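Local coordinates for conserved hypothetical protein MTH1747 (Methanothermobacter thermautotrophicus, PDB 1I36) that is of unknown function but binds NADP through a Rossmann-type domain and resembles 3-hydroxyacid dehydrogenases in structure, at residues A[53-58]-A[78-83]; A[4-9]-A[62-67]; A[124-129]-A[144-149]. The protein carries 1 engineered substitution. One frame throughout, in Å; residues are numbered along the deposited sequence.

Interaction 1: residues A[53-58]-A[78-83]; sequences DVYSCP and RHVRGI
Y55 to P58 and H79 to I83 run side by side, their end-to-end directions 35° apart, and the closest CA pair is P58 and G82, at 4.4 Å. This is the end of the Rossmann-type domain where strands 59-62 and 83-86 begin, the one after helix 51-55 and the other after the loop that follows helix 69-77. Among the side chains, Y55 does most of the work. Its CG sits anti to the carbonyl carbon (chi1 -56°), which lays the ring alongside H79. The two ring planes are near parallel but slid apart with little overlap, CD2 of Y55 coming 3.6 Å from ND1 of H79. On the V80 side, CB of Y55 packs against CG2 of V80. The phenol OH is hydrogen-bonded to E51, and the Y55 side chain also touches R75 and A76 of helix 69-77. Farther along, G82 has no side chain, and a CB there would run into the carbonyl of P58. One water ties the backbones together, giving its protons to the carbonyls of Y55 and C57 and accepting from the amide of G82. Just before the strands pair, I83 N gives P58 O a hydrogen bond of 2.9 Å, nearly straight at 176°, from above the carbonyl plane.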
loop_
_atom_site.group_PDB
_atom_site.type_symbol
_atom_site.label_atom_id
_atom_site.label_comp_id
_atom_site.label_asym_id
_atom_site.label_seq_id
_atom_site.Cartn_x
_atom_site.Cartn_y
_atom_site.Cartn_z
ATOM N N ASP A 53 -38.035 -1.520 28.573
ATOM C CA ASP A 53 -37.364 -0.625 29.501
ATOM C C ASP A 53 -35.992 -0.239 28.907
ATOM O O ASP A 53 -35.561 0.902 29.032
ATOM C CB ASP A 53 -37.206 -1.279 30.877
ATOM C CG ASP A 53 -36.688 -0.311 31.932
ATOM O OD1 ASP A 53 -36.938 0.901 31.812
ATOM O OD2 ASP A 53 -36.004 -0.758 32.872
ATOM N N VAL A 54 -35.357 -1.185 28.212
ATOM C CA VAL A 54 -34.059 -0.947 27.579
ATOM C C VAL A 54 -34.230 0.169 26.572
ATOM O O VAL A 54 -33.516 1.164 26.630
ATOM C CB VAL A 54 -33.558 -2.223 26.852
ATOM C CG1 VAL A 54 -32.285 -1.917 26.024
ATOM C CG2 VAL A 54 -33.258 -3.279 27.869
ATOM N N TYR A 55 -35.267 0.049 25.734
ATOM C CA TYR A 55 -35.565 1.028 24.689
ATOM C C TYR A 55 -35.844 2.406 25.209
ATOM O O TYR A 55 -35.822 3.349 24.433
ATOM C CB TYR A 55 -36.773 0.601 23.821
ATOM C CG TYR A 55 -36.632 -0.763 23.176
ATOM C CD1 TYR A 55 -35.367 -1.306 22.901
ATOM C CD2 TYR A 55 -37.762 -1.507 22.812
ATOM C CE1 TYR A 55 -35.238 -2.563 22.274
ATOM C CE2 TYR A 55 -37.642 -2.760 22.185
ATOM C CZ TYR A 55 -36.379 -3.275 21.920
ATOM O OH TYR A 55 -36.271 -4.496 21.291
ATOM N N SER A 56 -36.203 2.517 26.485
ATOM C CA SER A 56 -36.507 3.821 27.080
ATOM C C SER A 56 -35.281 4.612 27.516
ATOM O O SER A 56 -35.396 5.798 27.841
ATOM C CB SER A 56 -37.464 3.691 28.279
ATOM O OG SER A 56 -36.777 3.192 29.414
ATOM N N CYS A 57 -34.119 3.969 27.578
ATOM C CA CYS A 57 -32.905 4.675 27.970
ATOM C C CYS A 57 -32.546 5.765 26.967
ATOM O O CYS A 57 -32.820 5.624 25.770
ATOM C CB CYS A 57 -31.747 3.704 28.092
ATOM S SG CYS A 57 -31.985 2.472 29.324
ATOM N N PRO A 58 -31.940 6.878 27.436
ATOM C CA PRO A 58 -31.563 7.970 26.523
ATOM C C PRO A 58 -30.516 7.552 25.472
ATOM O O PRO A 58 -30.392 8.194 24.427
ATOM C CB PRO A 58 -31.067 9.064 27.478
ATOM C CG PRO A 58 -30.573 8.287 28.658
ATOM C CD PRO A 58 -31.637 7.240 28.832
ATOM N N ARG A 78 -39.809 1.034 17.238
ATOM C CA ARG A 78 -41.197 1.321 17.602
ATOM C C ARG A 78 -41.237 2.045 18.946
ATOM O O ARG A 78 -42.269 2.605 19.312
ATOM C CB ARG A 78 -41.990 0.012 17.759
ATOM C CG ARG A 78 -42.314 -0.687 16.475
ATOM C CD ARG A 78 -42.919 -2.058 16.721
ATOM N NE ARG A 78 -42.931 -2.761 15.457
ATOM C CZ ARG A 78 -42.414 -3.963 15.255
ATOM N NH1 ARG A 78 -41.845 -4.645 16.244
ATOM N NH2 ARG A 78 -42.390 -4.436 14.021
ATOM N N HIS A 79 -40.123 2.022 19.684
ATOM C CA HIS A 79 -40.070 2.616 21.004
ATOM C C HIS A 79 -39.010 3.681 21.316
ATOM O O HIS A 79 -39.279 4.645 22.036
ATOM C CB HIS A 79 -39.935 1.488 22.030
ATOM C CG HIS A 79 -41.026 0.463 21.955
ATOM N ND1 HIS A 79 -40.902 -0.710 21.235
ATOM C CD2 HIS A 79 -42.263 0.434 22.506
ATOM C CE1 HIS A 79 -42.015 -1.417 21.349
ATOM N NE2 HIS A 79 -42.856 -0.745 22.115
ATOM N N VAL A 80 -37.783 3.475 20.838
ATOM C CA VAL A 80 -36.685 4.389 21.149
ATOM C C VAL A 80 -36.956 5.828 20.760
ATOM O O VAL A 80 -37.334 6.111 19.625
ATOM C CB VAL A 80 -35.360 3.907 20.470
ATOM C CG1 VAL A 80 -34.256 4.935 20.686
ATOM C CG2 VAL A 80 -34.949 2.554 21.069
ATOM N N ARG A 81 -36.757 6.737 21.706
ATOM C CA ARG A 81 -36.950 8.158 21.454
ATOM C C ARG A 81 -35.643 8.911 21.736
ATOM O O ARG A 81 -35.497 10.083 21.381
ATOM C CB ARG A 81 -38.101 8.711 22.301
ATOM C CG ARG A 81 -39.481 8.341 21.754
ATOM C CD ARG A 81 -40.572 8.898 22.625
ATOM N NE ARG A 81 -41.872 8.455 22.134
ATOM C CZ ARG A 81 -42.590 9.094 21.215
ATOM N NH1 ARG A 81 -42.145 10.234 20.680
ATOM N NH2 ARG A 81 -43.722 8.543 20.778
ATOM N N GLY A 82 -34.686 8.208 22.331
ATOM C CA GLY A 82 -33.375 8.793 22.599
ATOM C C GLY A 82 -32.491 8.508 21.383
ATOM O O GLY A 82 -32.945 8.581 20.224
ATOM N N ILE A 83 -31.232 8.168 21.643
ATOM C CA ILE A 83 -30.291 7.837 20.571
ATOM C C ILE A 83 -30.070 6.322 20.498
ATOM O O ILE A 83 -29.924 5.640 21.507
ATOM C CB ILE A 83 -28.948 8.547 20.798
ATOM C CG1 ILE A 83 -29.139 10.029 20.531
ATOM C CG2 ILE A 83 -27.878 8.048 19.849
ATOM C CD1 ILE A 83 -28.071 10.819 21.145
HETATM O O HOH W 1 -35.138 5.949 24.221
#

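Interaction 2: residues A[4-9]-A[62-67]; sequences GFIGFG and SAVTPG. With NAP (NADP nicotinamide-adenine-dinucleotide phosphate), chain C.
I6 holds CG2 anti to its backbone N (chi1 -58°) and V64 holds CG1 anti to its carbonyl carbon (chi1 -70°), which brings CG2 of I6 and CG1 of V64 to 4.0 Å, the two side chains lying side by side and pointing the same way. They sit where two central parallel strands of the Rossmann-type fold end, I6 on strand 2-6 and S62 on strand 59-62, just before the chain opens into the dinucleotide pocket. I6 and S62 form a parallel bridge, and A63 N gives I6 O a 2.9 Å hydrogen bond from nearly straight ahead of the carbonyl. CG1 of V64 also rests on that same carbonyl oxygen and reaches toward N3A of the adenine, so it fills the corner between strand end and cofactor. G7 and G9 fit the GxGxxA pattern of Rossmann-type sites. At G7 a side chain would collide with A63 O and V64 CG1, and at its backbone angles (phi 93°) a CB would also press on the preceding carbonyl oxygen. At G9, the N-cap of the next helix, a CB would strike O5B of the NADP, and the amides of E10 and V11 just beyond are hydrogen-bonded to the cofactor. S62 turns its hydroxyl to N88, itself an NADP-binding residue. Farther along, P66 places CD 3.5 Å from O3D of the nicotinamide ribose. A water bridges the two segments and the cofactor: it accepts from G9 N at 3.0 Å and donates to A63 O and to the phosphate oxygen O2N, the latter at 2.8 Å.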
loop_
_atom_site.group_PDB
_atom_site.type_symbol
_atom_site.label_atom_id
_atom_site.label_comp_id
_atom_site.label_asym_id
_atom_site.label_seq_id
_atom_site.Cartn_x
_atom_site.Cartn_y
_atom_site.Cartn_z
ATOM N N GLY A 4 -28.717 1.572 27.715
ATOM C CA GLY A 4 -29.252 0.233 27.481
ATOM C C GLY A 4 -28.539 -0.502 26.358
ATOM O O GLY A 4 -28.125 0.105 25.379
ATOM N N PHE A 5 -28.381 -1.811 26.519
ATOM C CA PHE A 5 -27.714 -2.638 25.520
ATOM C C PHE A 5 -28.647 -3.699 24.939
ATOM O O PHE A 5 -29.331 -4.414 25.677
ATOM C CB PHE A 5 -26.494 -3.367 26.139
ATOM C CG PHE A 5 -25.303 -2.485 26.360
ATOM C CD1 PHE A 5 -25.240 -1.632 27.455
ATOM C CD2 PHE A 5 -24.261 -2.464 25.437
ATOM C CE1 PHE A 5 -24.157 -0.762 27.626
ATOM C CE2 PHE A 5 -23.170 -1.594 25.606
ATOM C CZ PHE A 5 -23.120 -0.744 26.698
ATOM N N ILE A 6 -28.711 -3.768 23.616
ATOM C CA ILE A 6 -29.472 -4.819 22.954
ATOM C C ILE A 6 -28.342 -5.752 22.535
ATOM O O ILE A 6 -27.457 -5.365 21.757
ATOM C CB ILE A 6 -30.226 -4.315 21.734
ATOM C CG1 ILE A 6 -31.177 -3.181 22.128
ATOM C CG2 ILE A 6 -31.032 -5.474 21.132
ATOM C CD1 ILE A 6 -31.696 -2.394 20.900
ATOM N N GLY A 7 -28.372 -6.967 23.074
ATOM C CA GLY A 7 -27.329 -7.944 22.861
ATOM C C GLY A 7 -26.368 -7.754 24.029
ATOM O O GLY A 7 -26.304 -6.662 24.605
ATOM N N PHE A 8 -25.722 -8.822 24.499
ATOM C CA PHE A 8 -24.768 -8.624 25.587
ATOM C C PHE A 8 -23.644 -9.608 25.471
ATOM O O PHE A 8 -23.482 -10.514 26.289
ATOM C CB PHE A 8 -25.430 -8.631 26.978
ATOM C CG PHE A 8 -24.672 -7.836 28.003
ATOM C CD1 PHE A 8 -24.931 -6.488 28.184
ATOM C CD2 PHE A 8 -23.658 -8.427 28.744
ATOM C CE1 PHE A 8 -24.179 -5.717 29.092
ATOM C CE2 PHE A 8 -22.901 -7.683 29.652
ATOM C CZ PHE A 8 -23.164 -6.325 29.820
ATOM N N GLY A 9 -22.912 -9.440 24.380
ATOM C CA GLY A 9 -21.779 -10.277 24.060
ATOM C C GLY A 9 -20.481 -9.599 24.421
ATOM O O GLY A 9 -20.446 -8.813 25.362
ATOM N N SER A 62 -26.962 -1.134 20.159
ATOM C CA SER A 62 -27.253 -2.423 19.542
ATOM C C SER A 62 -25.905 -3.073 19.200
ATOM O O SER A 62 -25.195 -2.594 18.322
ATOM C CB SER A 62 -28.039 -2.213 18.243
ATOM O OG SER A 62 -28.202 -3.448 17.559
ATOM N N ALA A 63 -25.573 -4.150 19.900
ATOM C CA ALA A 63 -24.322 -4.866 19.702
ATOM C C ALA A 63 -24.686 -6.349 19.635
ATOM O O ALA A 63 -24.436 -7.122 20.573
ATOM C CB ALA A 63 -23.378 -4.595 20.875
ATOM N N VAL A 64 -25.427 -6.694 18.590
ATOM C CA VAL A 64 -25.892 -8.071 18.394
ATOM C C VAL A 64 -25.004 -8.695 17.324
ATOM O O VAL A 64 -23.797 -8.540 17.397
ATOM C CB VAL A 64 -27.395 -8.062 17.981
ATOM C CG1 VAL A 64 -28.224 -7.626 19.176
ATOM C CG2 VAL A 64 -27.626 -7.076 16.821
ATOM N N THR A 65 -25.558 -9.458 16.382
ATOM C CA THR A 65 -24.727 -10.020 15.307
ATOM C C THR A 65 -25.175 -9.362 13.991
ATOM O O THR A 65 -26.284 -8.822 13.908
ATOM C CB THR A 65 -24.868 -11.563 15.232
ATOM O OG1 THR A 65 -26.218 -11.905 14.916
ATOM C CG2 THR A 65 -24.504 -12.179 16.571
ATOM N N PRO A 66 -24.321 -9.366 12.949
ATOM C CA PRO A 66 -24.759 -8.719 11.705
ATOM C C PRO A 66 -26.105 -9.209 11.143
ATOM O O PRO A 66 -26.909 -8.404 10.655
ATOM C CB PRO A 66 -23.613 -9.022 10.742
ATOM C CG PRO A 66 -22.404 -8.957 11.667
ATOM C CD PRO A 66 -22.908 -9.787 12.863
ATOM N N GLY A 67 -26.337 -10.520 11.211
ATOM C CA GLY A 67 -27.574 -11.078 10.682
ATOM C C GLY A 67 -28.837 -10.731 11.473
ATOM O O GLY A 67 -29.947 -10.965 10.998
HETATM P PA NAP C . -21.121 -11.898 20.547
HETATM O O1A NAP C . -21.429 -12.384 19.215
HETATM O O2A NAP C . -19.912 -11.600 21.287
HETATM O O5B NAP C . -22.401 -11.021 21.167
HETATM C C5B NAP C . -23.746 -10.668 20.493
HETATM C C4B NAP C . -24.618 -11.064 21.591
HETATM O O4B NAP C . -25.990 -10.583 20.879
HETATM C C3B NAP C . -25.223 -12.131 21.761
HETATM O O3B NAP C . -24.720 -11.976 23.021
HETATM C C2B NAP C . -26.566 -12.747 21.793
HETATM O O2B NAP C . -27.284 -13.285 22.675
HETATM C C1B NAP C . -27.049 -11.523 21.293
HETATM N N9A NAP C . -28.070 -11.719 20.244
HETATM C C8A NAP C . -28.236 -12.494 19.092
HETATM N N7A NAP C . -29.421 -12.316 18.552
HETATM C C5A NAP C . -30.066 -11.395 19.353
HETATM C C6A NAP C . -31.367 -10.793 19.306
HETATM N N6A NAP C . -32.247 -11.090 18.348
HETATM N N1A NAP C . -31.702 -9.881 20.297
HETATM C C2A NAP C . -30.818 -9.572 21.289
HETATM N N3A NAP C . -29.583 -10.102 21.400
HETATM C C4A NAP C . -29.264 -11.011 20.385
HETATM O O3 NAP C . -20.717 -10.627 19.545
HETATM P PN NAP C . -19.699 -9.273 19.687
HETATM O O1N NAP C . -18.283 -9.716 19.451
HETATM O O2N NAP C . -20.063 -8.727 21.000
HETATM O O5D NAP C . -20.057 -8.155 18.625
HETATM C C5D NAP C . -21.350 -7.498 18.620
HETATM C C4D NAP C . -21.459 -6.678 17.347
HETATM O O4D NAP C . -20.394 -5.708 17.111
HETATM C C3D NAP C . -21.492 -7.517 16.045
HETATM O O3D NAP C . -22.425 -7.048 15.020
HETATM C C2D NAP C . -20.093 -7.501 15.526
HETATM O O2D NAP C . -20.005 -7.716 14.147
HETATM C C1D NAP C . -19.603 -6.110 15.988
HETATM N N1N NAP C . -18.147 -6.013 16.179
HETATM C C2N NAP C . -17.500 -6.838 17.108
HETATM C C3N NAP C . -16.081 -6.653 17.226
HETATM C C7N NAP C . -15.284 -7.438 18.155
HETATM O O7N NAP C . -14.055 -7.259 18.250
HETATM N N7N NAP C . -15.842 -8.385 18.952
HETATM C C4N NAP C . -15.438 -5.681 16.427
HETATM C C5N NAP C . -16.087 -4.899 15.534
HETATM C C6N NAP C . -17.442 -5.062 15.412
HETATM P P2B NAP C . -27.134 -14.942 22.691
HETATM O O1X NAP C . -25.793 -15.327 23.246
HETATM O O2X NAP C . -28.235 -15.263 23.559
HETATM O O3X NAP C . -27.222 -15.366 21.309
HETATM O O HOH W 2 -22.134 -7.454 22.292
#

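Interaction 3: residues A[124-129]-A[144-149]; sequences RIIASG and NIEVRG
A beta-alpha-beta unit, strand 124-128, helix 132-136 and strand 144-147, brings I125 to A127 into parallel pairing with I145 to V147 at the far edge of the mixed sheet. The strand axes approach to 4.6 Å and cross at -34°. Backbone bonds pass back and forth between them: I125 N to N144 O, E146 N to I125 O, A127 N to E146 O and R148 N to A127 O. I125, A127, I145 and V147 share one face, where A127, I145 and V147 touch helix 132-136 and CB of A127 meets CG2 of I145 at 4.0 Å. On the face of I126 and E146, I126 packs on helix 154-182 and on M192 of the second subunit. R124, its chain bent at chi2 and chi3 (both 52°), curls back over the neighbouring strand. NE and NH2 grip OD1 of N144 side-on, with the amide plane 83° from the guanidinium plane. The bond from NH2 of R124 to OD1 of N144, 2.8 Å, lies in the carbonyl plane on a lone pair, while NE comes from above that plane. CB of E146 lies over one guanidinium face, and OE2 of E146 is 3.5 Å from NH1 of R124, well out of the plane, so that pair is a matter of charge and no N-H points at the oxygen. An alanine in place of R124 is likely to leave OD1 of N144 without its two donors and E146 with one positive neighbour fewer. E146 is also met by R148, whose NE and NH2 both reach OE1 from one face of the carboxylate, while NH1 of R148 makes salt bridges to E191 and D188 of the second subunit. R124 and E146 are joined once more by a water that accepts from NH1 of R124 at 3.1 Å and donates to OE1 of E146 at 2.8 Å.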
loop_
_atom_site.group_PDB
_atom_site.type_symbol
_atom_site.label_atom_id
_atom_site.label_comp_id
_atom_site.label_asym_id
_atom_site.label_seq_id
_atom_site.Cartn_x
_atom_site.Cartn_y
_atom_site.Cartn_z
ATOM N N ARG A 124 -10.740 2.807 19.932
ATOM C CA ARG A 124 -11.245 3.980 19.249
ATOM C C ARG A 124 -12.528 3.572 18.511
ATOM O O ARG A 124 -12.597 2.506 17.854
ATOM C CB ARG A 124 -10.226 4.528 18.252
ATOM C CG ARG A 124 -10.732 5.663 17.315
ATOM C CD ARG A 124 -11.409 6.853 18.025
ATOM N NE ARG A 124 -10.631 7.459 19.115
ATOM C CZ ARG A 124 -9.661 8.365 18.960
ATOM N NH1 ARG A 124 -9.318 8.779 17.746
ATOM N NH2 ARG A 124 -9.081 8.910 20.033
ATOM N N ILE A 125 -13.567 4.386 18.692
ATOM C CA ILE A 125 -14.826 4.145 18.017
ATOM C C ILE A 125 -15.137 5.415 17.225
ATOM O O ILE A 125 -15.123 6.510 17.786
ATOM C CB ILE A 125 -15.944 3.935 19.054
ATOM C CG1 ILE A 125 -15.709 2.644 19.823
ATOM C CG2 ILE A 125 -17.337 3.944 18.382
ATOM C CD1 ILE A 125 -16.654 2.541 21.032
ATOM N N ILE A 126 -15.408 5.305 15.939
ATOM C CA ILE A 126 -15.780 6.522 15.211
ATOM C C ILE A 126 -17.314 6.470 15.072
ATOM O O ILE A 126 -17.898 5.381 14.993
ATOM C CB ILE A 126 -15.051 6.681 13.852
ATOM C CG1 ILE A 126 -15.353 5.503 12.934
ATOM C CG2 ILE A 126 -13.504 6.817 14.097
ATOM C CD1 ILE A 126 -14.849 5.729 11.463
ATOM N N ALA A 127 -17.954 7.636 15.049
ATOM C CA ALA A 127 -19.420 7.699 14.991
ATOM C C ALA A 127 -19.883 8.798 14.049
ATOM O O ALA A 127 -19.299 9.893 13.995
ATOM C CB ALA A 127 -19.976 7.941 16.431
ATOM N N SER A 128 -20.955 8.501 13.312
ATOM C CA SER A 128 -21.479 9.453 12.348
ATOM C C SER A 128 -22.989 9.607 12.504
ATOM O O SER A 128 -23.666 8.694 12.972
ATOM C CB SER A 128 -21.093 9.029 10.927
ATOM O OG SER A 128 -21.835 7.894 10.486
ATOM N N GLY A 129 -23.500 10.768 12.091
ATOM C CA GLY A 129 -24.925 11.058 12.214
ATOM C C GLY A 129 -25.067 12.369 12.969
ATOM O O GLY A 129 -24.138 12.797 13.681
ATOM N N ASN A 144 -13.852 6.047 24.142
ATOM C CA ASN A 144 -12.924 6.768 23.273
ATOM C C ASN A 144 -13.589 6.956 21.913
ATOM O O ASN A 144 -13.172 6.367 20.930
ATOM C CB ASN A 144 -11.655 5.890 23.144
ATOM C CG ASN A 144 -10.563 6.528 22.309
ATOM O OD1 ASN A 144 -10.602 7.720 21.992
ATOM N ND2 ASN A 144 -9.548 5.735 21.992
ATOM N N ILE A 145 -14.607 7.813 21.867
ATOM C CA ILE A 145 -15.381 8.051 20.641
ATOM C C ILE A 145 -14.897 9.322 19.932
ATOM O O ILE A 145 -14.466 10.280 20.568
ATOM C CB ILE A 145 -16.891 8.226 21.006
ATOM C CG1 ILE A 145 -17.428 6.949 21.672
ATOM C CG2 ILE A 145 -17.720 8.520 19.716
ATOM C CD1 ILE A 145 -18.606 7.194 22.699
ATOM N N GLU A 146 -14.967 9.302 18.613
ATOM C CA GLU A 146 -14.588 10.431 17.789
ATOM C C GLU A 146 -15.655 10.511 16.685
ATOM O O GLU A 146 -16.059 9.487 16.127
ATOM C CB GLU A 146 -13.208 10.184 17.178
ATOM C CG GLU A 146 -12.803 11.191 16.162
ATOM C CD GLU A 146 -11.423 10.888 15.613
ATOM O OE1 GLU A 146 -11.300 9.919 14.832
ATOM O OE2 GLU A 146 -10.471 11.605 15.994
ATOM N N VAL A 147 -16.121 11.718 16.397
ATOM C CA VAL A 147 -17.142 11.929 15.365
ATOM C C VAL A 147 -16.487 12.056 13.987
ATOM O O VAL A 147 -15.495 12.738 13.846
ATOM C CB VAL A 147 -17.962 13.238 15.625
ATOM C CG1 VAL A 147 -18.977 13.515 14.438
ATOM C CG2 VAL A 147 -18.704 13.128 16.943
ATOM N N ARG A 148 -17.024 11.377 12.984
ATOM C CA ARG A 148 -16.498 11.476 11.615
ATOM C C ARG A 148 -17.698 11.543 10.679
ATOM O O ARG A 148 -18.792 11.131 11.063
ATOM C CB ARG A 148 -15.671 10.222 11.256
ATOM C CG ARG A 148 -14.370 10.074 12.030
ATOM C CD ARG A 148 -13.325 11.000 11.458
ATOM N NE ARG A 148 -12.064 10.989 12.201
ATOM C CZ ARG A 148 -10.947 11.547 11.748
ATOM N NH1 ARG A 148 -10.945 12.150 10.563
ATOM N NH2 ARG A 148 -9.846 11.540 12.491
ATOM N N GLY A 149 -17.489 11.994 9.444
ATOM C CA GLY A 149 -18.577 12.045 8.489
ATOM C C GLY A 149 -19.719 12.959 8.908
ATOM O O GLY A 149 -19.520 13.875 9.715
HETATM O O HOH W 3 -9.718 7.574 14.909
HETATM O O HOH W 4 -21.395 12.749 11.722
#

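How the interactions relate
Interactions 1 and 2 belong to neighbouring parts of the same nucleotide-binding region: strand 59-62 follows P58 of the first and ends at S62 of the second, and the two touch where CE1 of Y55 packs 3.8 Å from CD1 of I6. The touching residues of interaction 2 are all buried beside the cofactor, with glycines and apolar side chains. Interaction 1, farther out, is only partly buried and leans on a bridging water and loosely matched rings. Interaction 3 reaches the same sheet as interaction 2, its centre about 18 Å from that of interaction 2, without touching it. At the edge strand 144-147 and its neighbour, toward the second subunit, it trades the glycine-rich turn for regular pairing and a charged network.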